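Local structure of P43 (Trichuris muris, 6QIX) at residues 117-122 against 162-167; 156-161 against 313-318; 299-304 against 320-325; 71-76 against 103-108. The protein tethers to matrix and inhibits interleukin-13 function as the major secreted protein of the whipworm parasite. All blocks are in the same frame, centred on the assembly; numbering follows the deposited sequence.

Contacts 1 and 3 are buried, contact 2 lies at the surface, and contact 4 is partly buried. Contacts 1 and 2 share one antiparallel sheet: strand 163-168 serves contact 1, its neighbour 155-160 serves contact 2, and the Cys157-Cys166 disulfide ties them. Helix 315-325 carries contacts 2 and 3, offering polar His315 and Arg318 to the strand and Tyr321 (through its CB), Ala322 and Leu325 to helix 292-310. The chemistry changes accordingly: covalent sulfur beside a tyrosine in contact 1, weak bonds and waters in contact 2, largely apolar packing without cross-segment hydrogen bonds in contact 3, and backbone bonds with histidines in contact 4. Contacts 3 and 4 lie farthest apart, their centres about 28 Å from each other.

Contact 1 (117-122 against 162-167); sequences LGCGYA and GMCKCC
Cys119 and Cys164 face each other with their side chains pointing across the contact and are joined by a disulfide, Cys119 SG to Cys164 SG at 2.0 Å. The torsion about the S-S bond is -87°, close to the relaxed right-angled value and left-handed in sense. In both residues SG lies anti to the carbonyl carbon (chi1 -63° in Cys119), which sends the two sulfurs into the gap between the backbones, whose CA atoms come within 5.7 Å at this pair. Cys119 is the centre of an inverse gamma turn, with a weak bond from Gly120 N to Gly118 O.

Tyr121 lies alongside the disulfide. Cys164 SG approaches the edge of its ring, near the ring plane, with CE2 the nearest carbon at 4.3 Å. Cys166 SG comes in obliquely instead: it is 4.2 Å from Tyr121 CD2 and 5.2 Å from the ring centroid, 49° off the normal, a sulfur-aromatic contact that is neither face-on nor edge-on. The phenol is also held at its far end, where OH is hydrogen-bonded to Pro112 O.

Along strand 163-168 the side chains alternate, so that Cys164 and Cys166 face the loop while Met163 and Lys165 turn from it. Cys166 is itself bonded to Cys157 of the adjacent strand, which also touches Cys119 and Tyr121. Two neighbouring disulfides buried beside a tyrosine are consistent with a cystine-stabilised domain, as the many disulfides of this secreted protein suggest; here they fasten the loop after strand 109-112 to the middle strand of a three-stranded antiparallel sheet.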
loop_
_atom_site.group_PDB
_atom_site.type_symbol
_atom_site.label_atom_id
_atom_site.label_comp_id
_atom_site.label_asym_id
_atom_site.label_seq_id
_atom_site.Cartn_x
_atom_site.Cartn_y
_atom_site.Cartn_z
ATOM N N LEU A 117 2.628 -9.806 8.578
ATOM C CA LEU A 117 1.390 -9.057 8.343
ATOM C C LEU A 117 0.136 -9.856 8.713
ATOM O O LEU A 117 -0.964 -9.275 8.836
ATOM C CB LEU A 117 1.322 -8.630 6.869
ATOM C CG LEU A 117 1.907 -7.280 6.468
ATOM C CD1 LEU A 117 3.247 -6.968 7.024
ATOM C CD2 LEU A 117 1.932 -7.183 4.901
ATOM N N GLY A 118 0.259 -11.170 8.861
ATOM C CA GLY A 118 -0.915 -11.955 9.222
ATOM C C GLY A 118 -1.915 -11.954 8.087
ATOM O O GLY A 118 -1.552 -12.137 6.923
ATOM N N CYS A 119 -3.192 -11.707 8.381
ATOM C CA CYS A 119 -4.186 -11.702 7.312
ATOM C C CYS A 119 -4.190 -10.305 6.693
ATOM O O CYS A 119 -5.084 -9.474 6.904
ATOM C CB CYS A 119 -5.545 -12.155 7.846
ATOM S SG CYS A 119 -5.444 -13.915 8.444
ATOM N N GLY A 120 -3.160 -10.050 5.896
ATOM C CA GLY A 120 -2.896 -8.704 5.424
ATOM C C GLY A 120 -3.351 -8.406 4.010
ATOM O O GLY A 120 -2.942 -7.392 3.441
ATOM N N TYR A 121 -4.221 -9.242 3.437
ATOM C CA TYR A 121 -4.554 -9.101 2.020
ATOM C C TYR A 121 -5.240 -7.785 1.677
ATOM O O TYR A 121 -5.208 -7.362 0.512
ATOM C CB TYR A 121 -5.424 -10.274 1.614
ATOM C CG TYR A 121 -4.648 -11.559 1.737
ATOM C CD1 TYR A 121 -3.821 -11.957 0.706
ATOM C CD2 TYR A 121 -4.681 -12.325 2.884
ATOM C CE1 TYR A 121 -3.094 -13.084 0.763
ATOM C CE2 TYR A 121 -3.942 -13.531 2.965
ATOM C CZ TYR A 121 -3.152 -13.896 1.896
ATOM O OH TYR A 121 -2.391 -15.029 1.928
ATOM N N ALA A 122 -5.833 -7.114 2.646
ATOM C CA ALA A 122 -6.490 -5.843 2.345
ATOM C C ALA A 122 -5.537 -4.681 2.148
ATOM O O ALA A 122 -5.940 -3.669 1.543
ATOM C CB ALA A 122 -7.462 -5.445 3.458
ATOM N N GLY A 162 -5.286 -20.735 12.197
ATOM C CA GLY A 162 -3.994 -20.597 11.540
ATOM C C GLY A 162 -4.054 -20.274 10.071
ATOM O O GLY A 162 -3.010 -20.300 9.392
ATOM N N MET A 163 -5.243 -19.968 9.557
ATOM C CA MET A 163 -5.447 -19.615 8.169
ATOM C C MET A 163 -6.270 -18.327 8.118
ATOM O O MET A 163 -6.849 -17.903 9.119
ATOM C CB MET A 163 -6.153 -20.762 7.428
ATOM C CG MET A 163 -5.373 -22.092 7.395
ATOM S SD MET A 163 -3.838 -21.924 6.482
ATOM C CE MET A 163 -4.385 -21.660 4.800
ATOM N N CYS A 164 -6.314 -17.716 6.934
ATOM C CA CYS A 164 -7.125 -16.530 6.695
ATOM C C CYS A 164 -8.348 -16.895 5.875
ATOM O O CYS A 164 -8.241 -17.616 4.876
ATOM C CB CYS A 164 -6.324 -15.445 5.973
ATOM S SG CYS A 164 -4.786 -15.027 6.853
ATOM N N LYS A 165 -9.510 -16.387 6.297
ATOM C CA LYS A 165 -10.776 -16.567 5.585
ATOM C C LYS A 165 -11.224 -15.208 5.082
ATOM O O LYS A 165 -11.380 -14.281 5.888
ATOM C CB LYS A 165 -11.863 -17.168 6.491
ATOM C CG LYS A 165 -11.422 -18.512 7.147
ATOM C CD LYS A 165 -11.255 -19.587 6.071
ATOM C CE LYS A 165 -10.849 -20.882 6.738
ATOM N NZ LYS A 165 -11.024 -22.066 5.855
ATOM N N CYS A 166 -11.385 -15.077 3.761
ATOM C CA CYS A 166 -11.542 -13.748 3.147
ATOM C C CYS A 166 -12.690 -13.701 2.155
ATOM O O CYS A 166 -12.918 -14.661 1.417
ATOM C CB CYS A 166 -10.302 -13.318 2.412
ATOM S SG CYS A 166 -8.763 -13.278 3.408
ATOM N N CYS A 167 -13.381 -12.554 2.119
ATOM C CA CYS A 167 -14.449 -12.241 1.188
ATOM C C CYS A 167 -14.186 -10.803 0.733
ATOM O O CYS A 167 -13.512 -10.059 1.440
ATOM C CB CYS A 167 -15.845 -12.335 1.851
ATOM S SG CYS A 167 -16.227 -13.839 2.667
#

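Contact 2 (156-161 against 313-318); sequences HCIEKD and MPHWKR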
loop_
_atom_site.group_PDB
_atom_site.type_symbol
_atom_site.label_atom_id
_atom_site.label_comp_id
_atom_site.label_asym_id
_atom_site.label_seq_id
_atom_site.Cartn_x
_atom_site.Cartn_y
_atom_site.Cartn_z
ATOM N N HIS A 156 -11.660 -8.482 2.875
ATOM C CA HIS A 156 -12.095 -8.503 4.274
ATOM C C HIS A 156 -11.775 -9.897 4.806
ATOM O O HIS A 156 -12.401 -10.878 4.395
ATOM C CB HIS A 156 -13.586 -8.197 4.396
ATOM C CG HIS A 156 -14.011 -6.926 3.681
ATOM N ND1 HIS A 156 -13.539 -5.674 4.031
ATOM C CD2 HIS A 156 -14.848 -6.726 2.637
ATOM C CE1 HIS A 156 -14.085 -4.760 3.247
ATOM N NE2 HIS A 156 -14.887 -5.374 2.393
ATOM N N CYS A 157 -10.800 -9.981 5.709
ATOM C CA CYS A 157 -10.273 -11.260 6.174
ATOM C C CYS A 157 -10.386 -11.392 7.674
ATOM O O CYS A 157 -10.171 -10.423 8.406
ATOM C CB CYS A 157 -8.790 -11.446 5.806
ATOM S SG CYS A 157 -8.410 -11.301 4.069
ATOM N N ILE A 158 -10.690 -12.613 8.135
ATOM C CA ILE A 158 -10.565 -12.971 9.542
ATOM C C ILE A 158 -9.635 -14.171 9.614
ATOM O O ILE A 158 -9.470 -14.918 8.652
ATOM C CB ILE A 158 -11.918 -13.286 10.220
ATOM C CG1 ILE A 158 -12.540 -14.533 9.587
ATOM C CG2 ILE A 158 -12.840 -12.102 10.062
ATOM C CD1 ILE A 158 -13.804 -15.033 10.283
ATOM N N GLU A 159 -9.030 -14.355 10.768
ATOM C CA GLU A 159 -8.158 -15.507 11.013
ATOM C C GLU A 159 -8.940 -16.627 11.688
ATOM O O GLU A 159 -9.644 -16.384 12.660
ATOM C CB GLU A 159 -6.987 -15.075 11.885
ATOM C CG GLU A 159 -5.929 -16.167 12.061
ATOM C CD GLU A 159 -4.788 -15.744 12.962
ATOM O OE1 GLU A 159 -4.480 -14.529 12.989
ATOM O OE2 GLU A 159 -4.204 -16.643 13.628
ATOM N N LYS A 160 -8.824 -17.845 11.162
ATOM C CA LYS A 160 -9.438 -19.021 11.766
ATOM C C LYS A 160 -8.438 -20.177 11.698
ATOM O O LYS A 160 -8.015 -20.559 10.605
ATOM C CB LYS A 160 -10.710 -19.419 11.038
ATOM C CG LYS A 160 -11.871 -18.409 11.165
ATOM C CD LYS A 160 -12.248 -18.100 12.618
ATOM C CE LYS A 160 -13.729 -18.190 12.847
ATOM N NZ LYS A 160 -14.092 -18.111 14.295
ATOM N N ASP A 161 -8.069 -20.678 12.870
ATOM C CA ASP A 161 -7.240 -21.863 13.071
ATOM C C ASP A 161 -6.002 -21.851 12.174
ATOM O O ASP A 161 -5.694 -22.821 11.493
ATOM C CB ASP A 161 -8.056 -23.144 12.876
ATOM C CG ASP A 161 -7.318 -24.379 13.393
ATOM O OD1 ASP A 161 -6.549 -24.250 14.368
ATOM O OD2 ASP A 161 -7.511 -25.470 12.817
ATOM N N MET A 313 -9.324 -6.272 17.543
ATOM C CA MET A 313 -9.701 -5.364 16.480
ATOM C C MET A 313 -10.489 -6.088 15.400
ATOM O O MET A 313 -10.023 -7.102 14.875
ATOM C CB MET A 313 -8.480 -4.749 15.832
ATOM C CG MET A 313 -7.671 -3.835 16.716
ATOM S SD MET A 313 -6.517 -2.919 15.657
ATOM C CE MET A 313 -5.841 -1.862 16.962
ATOM N N PRO A 314 -11.661 -5.599 15.032
ATOM C CA PRO A 314 -12.326 -6.123 13.836
ATOM C C PRO A 314 -11.529 -5.794 12.593
ATOM O O PRO A 314 -10.695 -4.867 12.581
ATOM C CB PRO A 314 -13.686 -5.419 13.817
ATOM C CG PRO A 314 -13.544 -4.253 14.662
ATOM C CD PRO A 314 -12.409 -4.502 15.652
ATOM N N HIS A 315 -11.821 -6.549 11.519
ATOM C CA HIS A 315 -10.981 -6.433 10.320
ATOM C C HIS A 315 -10.954 -4.992 9.789
ATOM O O HIS A 315 -9.904 -4.533 9.313
ATOM C CB HIS A 315 -11.381 -7.430 9.202
ATOM C CG HIS A 315 -12.811 -7.364 8.774
ATOM N ND1 HIS A 315 -13.304 -6.363 7.969
ATOM C CD2 HIS A 315 -13.852 -8.201 9.015
ATOM C CE1 HIS A 315 -14.602 -6.550 7.784
ATOM N NE2 HIS A 315 -14.952 -7.675 8.387
ATOM N N TRP A 316 -12.067 -4.259 9.883
ATOM C CA TRP A 316 -12.107 -2.907 9.290
ATOM C C TRP A 316 -11.211 -1.937 10.054
ATOM O O TRP A 316 -10.626 -0.994 9.474
ATOM C CB TRP A 316 -13.549 -2.379 9.229
ATOM C CG TRP A 316 -14.254 -2.253 10.578
ATOM C CD1 TRP A 316 -15.119 -3.175 11.167
ATOM C CD2 TRP A 316 -14.152 -1.160 11.490
ATOM N NE1 TRP A 316 -15.520 -2.717 12.396
ATOM C CE2 TRP A 316 -14.953 -1.479 12.614
ATOM C CE3 TRP A 316 -13.454 0.070 11.463
ATOM C CZ2 TRP A 316 -15.077 -0.613 13.714
ATOM C CZ3 TRP A 316 -13.563 0.925 12.534
ATOM C CH2 TRP A 316 -14.398 0.576 13.668
ATOM N N LYS A 317 -11.068 -2.172 11.350
ATOM C CA LYS A 317 -10.226 -1.327 12.170
ATOM C C LYS A 317 -8.758 -1.713 12.013
ATOM O O LYS A 317 -7.894 -0.836 11.851
ATOM C CB LYS A 317 -10.680 -1.399 13.620
ATOM C CG LYS A 317 -9.899 -0.464 14.538
ATOM C CD LYS A 317 -10.309 -0.578 15.987
ATOM C CE LYS A 317 -11.769 -0.278 16.188
ATOM N NZ LYS A 317 -12.000 0.372 17.509
ATOM N N ARG A 318 -8.459 -3.028 12.058
ATOM C CA ARG A 318 -7.101 -3.493 11.759
ATOM C C ARG A 318 -6.619 -2.959 10.409
ATOM O O ARG A 318 -5.488 -2.467 10.281
ATOM C CB ARG A 318 -7.092 -5.020 11.773
ATOM C CG ARG A 318 -5.723 -5.690 11.624
ATOM C CD ARG A 318 -5.314 -5.961 10.127
ATOM N NE ARG A 318 -6.401 -6.592 9.386
ATOM C CZ ARG A 318 -6.760 -7.864 9.492
ATOM N NH1 ARG A 318 -6.110 -8.676 10.303
ATOM N NH2 ARG A 318 -7.815 -8.316 8.827
HETATM O O HOH W 1 -11.895 -4.757 6.178
HETATM O O HOH W 2 -9.050 -7.617 6.127
#
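His156 and His315 make the aromatic part of the contact. His156 CB sits over one face of the His315 ring, 4.1 Å from its centroid and 20° off the normal, a CH-pi contact displaced toward the rim. The two imidazoles meet obliquely, with their planes at 42°, and so form neither a stack nor a T-shaped pair. Ile158 CG2 adds a looser van der Waals touch at 4.2 Å from His315 CD2.

These rings join the first turn of helix 315-325, with Pro314 at its N-cap, to strand 155-160, an outer strand of a three-stranded antiparallel sheet. His156 and Ile158 bond by their backbones to strand 163-168, whereas the O of Cys157 between them faces Arg318 directly and its N does so through a water.

Direct polar contact is slight. Arg318 NH2 reaches Cys157 O at 3.2 Å, the oxygen lying near the guanidinium plane, but the N-H...O angle of 132° makes this bond weak. CG of Arg318 leaves anti to the backbone N and the chain then bends at its next two torsions, bringing NH2 to the strand.

Water does the remaining bridging. One molecule accepts from Cys157 N at 3.0 Å and also from Arg318 NH2. Another links His156 ND1, at 2.9 Å and in the plane of that ring, to His315 ND1 at 2.8 Å.

Contact 3 (299-304 against 320-325); sequences KIWDDF and GYAKML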
loop_
_atom_site.group_PDB
_atom_site.type_symbol
_atom_site.label_atom_id
_atom_site.label_comp_id
_atom_site.label_asym_id
_atom_site.label_seq_id
_atom_site.Cartn_x
_atom_site.Cartn_y
_atom_site.Cartn_z
ATOM N N LYS A 299 9.859 -6.002 13.158
ATOM C CA LYS A 299 9.461 -5.881 14.551
ATOM C C LYS A 299 8.208 -5.021 14.674
ATOM O O LYS A 299 7.256 -5.389 15.372
ATOM C CB LYS A 299 10.621 -5.315 15.371
ATOM C CG LYS A 299 10.250 -4.971 16.811
ATOM C CD LYS A 299 9.950 -6.205 17.608
ATOM C CE LYS A 299 10.283 -6.026 19.091
ATOM N NZ LYS A 299 10.206 -7.349 19.773
ATOM N N ILE A 300 8.177 -3.877 13.983
ATOM C CA ILE A 300 7.001 -3.011 14.075
ATOM C C ILE A 300 5.735 -3.746 13.623
ATOM O O ILE A 300 4.679 -3.639 14.262
ATOM C CB ILE A 300 7.210 -1.717 13.273
ATOM C CG1 ILE A 300 8.271 -0.831 13.926
ATOM C CG2 ILE A 300 5.881 -0.944 13.188
ATOM C CD1 ILE A 300 8.932 0.148 12.959
ATOM N N TRP A 301 5.818 -4.507 12.524
ATOM C CA TRP A 301 4.652 -5.251 12.043
ATOM C C TRP A 301 4.314 -6.419 12.953
ATOM O O TRP A 301 3.130 -6.665 13.224
ATOM C CB TRP A 301 4.898 -5.710 10.614
ATOM C CG TRP A 301 4.601 -4.592 9.652
ATOM C CD1 TRP A 301 5.484 -3.748 9.034
ATOM C CD2 TRP A 301 3.294 -4.159 9.263
ATOM N NE1 TRP A 301 4.798 -2.834 8.263
ATOM C CE2 TRP A 301 3.449 -3.050 8.404
ATOM C CE3 TRP A 301 2.006 -4.582 9.585
ATOM C CZ2 TRP A 301 2.349 -2.397 7.820
ATOM C CZ3 TRP A 301 0.922 -3.939 8.993
ATOM C CH2 TRP A 301 1.103 -2.881 8.098
ATOM N N ASP A 302 5.314 -7.132 13.470
ATOM C CA ASP A 302 4.998 -8.195 14.421
ATOM C C ASP A 302 4.236 -7.619 15.606
ATOM O O ASP A 302 3.240 -8.209 16.073
ATOM C CB ASP A 302 6.290 -8.881 14.903
ATOM C CG ASP A 302 6.889 -9.849 13.871
ATOM O OD1 ASP A 302 6.186 -10.242 12.920
ATOM O OD2 ASP A 302 8.094 -10.210 13.993
ATOM N N ASP A 303 4.699 -6.467 16.114
ATOM C CA ASP A 303 4.055 -5.852 17.271
ATOM C C ASP A 303 2.644 -5.369 16.936
ATOM O O ASP A 303 1.712 -5.544 17.741
ATOM C CB ASP A 303 4.914 -4.708 17.792
ATOM C CG ASP A 303 6.220 -5.209 18.433
ATOM O OD1 ASP A 303 7.116 -4.378 18.703
ATOM O OD2 ASP A 303 6.351 -6.439 18.673
ATOM N N PHE A 304 2.458 -4.776 15.753
ATOM C CA PHE A 304 1.119 -4.352 15.351
ATOM C C PHE A 304 0.177 -5.550 15.246
ATOM O O PHE A 304 -0.973 -5.508 15.706
ATOM C CB PHE A 304 1.147 -3.596 14.007
ATOM C CG PHE A 304 -0.231 -3.423 13.428
ATOM C CD1 PHE A 304 -1.119 -2.526 14.009
ATOM C CD2 PHE A 304 -0.661 -4.196 12.356
ATOM C CE1 PHE A 304 -2.439 -2.388 13.539
ATOM C CE2 PHE A 304 -1.981 -4.075 11.882
ATOM C CZ PHE A 304 -2.872 -3.163 12.454
ATOM N N GLY A 320 -7.648 -0.383 8.687
ATOM C CA GLY A 320 -7.463 1.060 8.668
ATOM C C GLY A 320 -6.141 1.478 9.270
ATOM O O GLY A 320 -5.455 2.319 8.717
ATOM N N TYR A 321 -5.772 0.903 10.431
ATOM C CA TYR A 321 -4.468 1.180 11.005
ATOM C C TYR A 321 -3.364 0.677 10.089
ATOM O O TYR A 321 -2.337 1.356 9.892
ATOM C CB TYR A 321 -4.335 0.528 12.379
ATOM C CG TYR A 321 -4.937 1.294 13.527
ATOM C CD1 TYR A 321 -4.466 2.551 13.896
ATOM C CD2 TYR A 321 -5.986 0.751 14.264
ATOM C CE1 TYR A 321 -5.022 3.244 14.951
ATOM C CE2 TYR A 321 -6.561 1.444 15.325
ATOM C CZ TYR A 321 -6.066 2.676 15.669
ATOM O OH TYR A 321 -6.629 3.362 16.733
ATOM N N ALA A 322 -3.540 -0.518 9.521
ATOM C CA ALA A 322 -2.451 -1.108 8.755
ATOM C C ALA A 322 -2.163 -0.266 7.509
ATOM O O ALA A 322 -1.020 -0.162 7.086
ATOM C CB ALA A 322 -2.790 -2.546 8.373
ATOM N N LYS A 323 -3.204 0.279 6.860
ATOM C CA LYS A 323 -2.966 1.106 5.680
ATOM C C LYS A 323 -2.118 2.322 6.014
ATOM O O LYS A 323 -1.281 2.740 5.191
ATOM C CB LYS A 323 -4.304 1.515 5.036
ATOM C CG LYS A 323 -5.003 0.341 4.345
ATOM C CD LYS A 323 -6.395 0.720 3.861
ATOM C CE LYS A 323 -7.184 -0.424 3.475
ATOM N NZ LYS A 323 -8.549 0.056 2.988
ATOM N N MET A 324 -2.303 2.901 7.202
ATOM C CA MET A 324 -1.451 4.005 7.637
ATOM C C MET A 324 -0.023 3.513 7.905
ATOM O O MET A 324 0.957 4.136 7.467
ATOM C CB MET A 324 -2.054 4.669 8.892
ATOM C CG MET A 324 -3.458 5.267 8.710
ATOM S SD MET A 324 -4.175 5.953 10.247
ATOM C CE MET A 324 -3.232 7.467 10.450
ATOM N N LEU A 325 0.105 2.382 8.604
ATOM C CA LEU A 325 1.433 1.836 8.929
ATOM C C LEU A 325 2.216 1.517 7.658
ATOM O O LEU A 325 3.451 1.673 7.627
ATOM C CB LEU A 325 1.258 0.613 9.838
ATOM C CG LEU A 325 2.383 0.190 10.754
ATOM C CD1 LEU A 325 2.749 1.301 11.719
ATOM C CD2 LEU A 325 1.991 -1.067 11.532
#
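Leu325 is packed among Ile300, Trp301 and Phe304, and its CD2 methyl marks the tight part of the contact. That methyl stands almost exactly over the six-membered ring of Trp301, 3.8 Å from the centroid and 2° off the normal, a CH-pi contact. It also lies close to Phe304, with Leu325 CD2 3.6 Å from Phe304 CB. With CG of Leu325 anti to the backbone N (chi1 -156°), the leucine reaches the Trp301 face from the direction opposite to the indole's own approach. Ala322 meets the indole at its rim, the carbonyl O lying 3.6 Å from Trp301 CH2, and its methyl also touches the Phe304 ring. Tyr321 adds a close touch through a single atom, its CB 3.7 Å from Phe304 CE1.

The looser side begins at Ile300, whose CG2 gets no nearer than 4.1 Å to Leu325 CD1. The Tyr321 ring, too, leads away from helix 292-310 to an edge-to-face contact with Phe260; a hexaethylene glycol, probably from the crystallisation liquor, lies near it.

The helices form an antiparallel hairpin (172°) with segment axes 11.9 Å apart, a gap filled by large side chains. No hydrogen bond crosses it, which implies that cohesion between these segments rests on apolar and CH-pi contact rather than on directional polar bonds.

Contact 4 (71-76 against 103-108); sequences PPPCGH and HDHSDI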
loop_
_atom_site.group_PDB
_atom_site.type_symbol
_atom_site.label_atom_id
_atom_site.label_comp_id
_atom_site.label_asym_id
_atom_site.label_seq_id
_atom_site.Cartn_x
_atom_site.Cartn_y
_atom_site.Cartn_z
ATOM N N PRO A 71 -5.510 -20.323 -4.488
ATOM C CA PRO A 71 -6.769 -21.087 -4.592
ATOM C C PRO A 71 -7.572 -20.614 -5.785
ATOM O O PRO A 71 -7.287 -19.551 -6.342
ATOM C CB PRO A 71 -7.488 -20.776 -3.276
ATOM C CG PRO A 71 -6.955 -19.453 -2.872
ATOM C CD PRO A 71 -5.510 -19.416 -3.325
ATOM N N PRO A 72 -8.605 -21.349 -6.174
ATOM C CA PRO A 72 -9.426 -20.944 -7.333
ATOM C C PRO A 72 -10.278 -19.738 -7.004
ATOM O O PRO A 72 -10.448 -19.420 -5.826
ATOM C CB PRO A 72 -10.284 -22.185 -7.612
ATOM C CG PRO A 72 -10.224 -23.007 -6.354
ATOM C CD PRO A 72 -8.948 -22.689 -5.658
ATOM N N PRO A 73 -10.826 -19.056 -8.025
ATOM C CA PRO A 73 -11.679 -17.891 -7.778
ATOM C C PRO A 73 -12.646 -18.101 -6.627
ATOM O O PRO A 73 -13.346 -19.120 -6.565
ATOM C CB PRO A 73 -12.404 -17.701 -9.118
ATOM C CG PRO A 73 -11.428 -18.152 -10.144
ATOM C CD PRO A 73 -10.695 -19.348 -9.468
ATOM N N CYS A 74 -12.689 -17.126 -5.715
ATOM C CA CYS A 74 -13.377 -17.285 -4.440
ATOM C C CYS A 74 -13.805 -15.895 -3.948
ATOM O O CYS A 74 -13.289 -14.867 -4.357
ATOM C CB CYS A 74 -12.571 -18.102 -3.405
ATOM S SG CYS A 74 -11.004 -17.451 -3.037
ATOM N N GLY A 75 -14.786 -15.898 -3.029
ATOM C CA GLY A 75 -14.966 -14.797 -2.077
ATOM C C GLY A 75 -15.657 -13.567 -2.589
ATOM O O GLY A 75 -15.653 -12.537 -1.885
ATOM N N HIS A 76 -16.274 -13.642 -3.769
ATOM C CA HIS A 76 -16.716 -12.442 -4.493
ATOM C C HIS A 76 -15.517 -11.534 -4.841
ATOM O O HIS A 76 -15.660 -10.316 -5.010
ATOM C CB HIS A 76 -17.792 -11.672 -3.705
ATOM C CG HIS A 76 -18.940 -12.534 -3.248
ATOM N ND1 HIS A 76 -20.154 -12.568 -3.898
ATOM C CD2 HIS A 76 -19.046 -13.410 -2.219
ATOM C CE1 HIS A 76 -20.956 -13.431 -3.297
ATOM N NE2 HIS A 76 -20.308 -13.959 -2.273
ATOM N N HIS A 103 -20.017 -12.638 -8.971
ATOM C CA HIS A 103 -20.578 -13.219 -7.757
ATOM C C HIS A 103 -20.859 -14.721 -7.866
ATOM O O HIS A 103 -21.164 -15.363 -6.853
ATOM C CB HIS A 103 -21.877 -12.487 -7.405
ATOM C CG HIS A 103 -21.691 -11.044 -7.046
ATOM N ND1 HIS A 103 -21.146 -10.639 -5.850
ATOM C CD2 HIS A 103 -21.995 -9.912 -7.724
ATOM C CE1 HIS A 103 -21.144 -9.318 -5.793
ATOM N NE2 HIS A 103 -21.640 -8.853 -6.925
ATOM N N ASP A 104 -20.754 -15.308 -9.054
ATOM C CA ASP A 104 -20.848 -16.760 -9.144
ATOM C C ASP A 104 -19.763 -17.435 -8.311
ATOM O O ASP A 104 -19.978 -18.517 -7.763
ATOM C CB ASP A 104 -20.758 -17.220 -10.604
ATOM C CG ASP A 104 -22.019 -16.924 -11.405
ATOM O OD1 ASP A 104 -23.104 -16.644 -10.816
ATOM O OD2 ASP A 104 -21.930 -16.993 -12.642
ATOM N N HIS A 105 -18.593 -16.829 -8.196
ATOM C CA HIS A 105 -17.515 -17.449 -7.420
ATOM C C HIS A 105 -17.565 -16.884 -6.017
ATOM O O HIS A 105 -16.855 -15.935 -5.667
ATOM C CB HIS A 105 -16.176 -17.239 -8.083
ATOM C CG HIS A 105 -16.015 -18.059 -9.312
ATOM N ND1 HIS A 105 -15.851 -17.497 -10.555
ATOM C CD2 HIS A 105 -16.028 -19.398 -9.497
ATOM C CE1 HIS A 105 -15.735 -18.456 -11.456
ATOM N NE2 HIS A 105 -15.844 -19.620 -10.840
ATOM N N SER A 106 -18.397 -17.526 -5.189
ATOM C CA SER A 106 -18.838 -16.963 -3.924
ATOM C C SER A 106 -18.356 -17.741 -2.707
ATOM O O SER A 106 -18.521 -17.256 -1.576
ATOM C CB SER A 106 -20.371 -16.916 -3.922
ATOM O OG SER A 106 -20.873 -18.204 -4.277
ATOM N N ASP A 107 -17.725 -18.903 -2.910
ATOM C CA ASP A 107 -17.225 -19.673 -1.779
ATOM C C ASP A 107 -16.139 -18.874 -1.073
ATOM O O ASP A 107 -15.349 -18.160 -1.705
ATOM C CB ASP A 107 -16.700 -21.045 -2.226
ATOM C CG ASP A 107 -17.813 -21.985 -2.765
ATOM O OD1 ASP A 107 -19.035 -21.780 -2.494
ATOM O OD2 ASP A 107 -17.449 -22.976 -3.450
ATOM N N ILE A 108 -16.076 -19.000 0.251
ATOM C CA ILE A 108 -15.098 -18.191 0.986
ATOM C C ILE A 108 -13.668 -18.551 0.589
ATOM O O ILE A 108 -13.339 -19.711 0.322
ATOM C CB ILE A 108 -15.324 -18.323 2.508
ATOM C CG1 ILE A 108 -14.546 -17.238 3.266
ATOM C CG2 ILE A 108 -14.951 -19.697 3.001
ATOM C CD1 ILE A 108 -15.082 -16.889 4.637
HETATM O O HOH W 3 -15.833 -19.796 -5.216
#
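Gly75 and His76 donate their backbone N-H groups to the loop 103-108: His76 N to His105 O at 3.0 Å is fairly straight (157°) and lies in the carbonyl plane, whereas Gly75 N to Asp107 O is short at 2.7 Å but weak because it is bent. Gly75 and His76 both have positive phi, a turned course for which glycine is well suited at the first of them. His105 is the centre of an inverse gamma turn. A water adds a further backbone link, donating to Pro73 O at 2.9 Å and accepting from Asp107 N at 3.1 Å.

Among the side chains, His76 and His103 are joined by an ND1-ND1 hydrogen bond, 2.9 Å long with an angle of 162°. Each nitrogen lies near the plane of the other ring; the imidazoles meet rim to rim, neither over the other's face, and the two side chains run at about a right angle. CG of His76 stands beside the backbone N, anti to the carbonyl carbon, which carries the ring to His103 and Ser106. Ser106 lies across one face of the His76 ring, its CA over the rim and its CB 3.4 Å from His76 NE2. At the opposite end of the contact, Pro73 CB sits over the face of His105, 3.8 Å from the ring centroid and 19° off the normal, a CH-pi contact.

The two loops precede strands 79-85 and 109-112. Cys74 is disulfide-bonded to Cys109 on the latter, Gly75 bonds by its backbone to Cys168 of strand 163-168, His76 stacks on Tyr171, and Ile108 packs against Lys165 and Cys167.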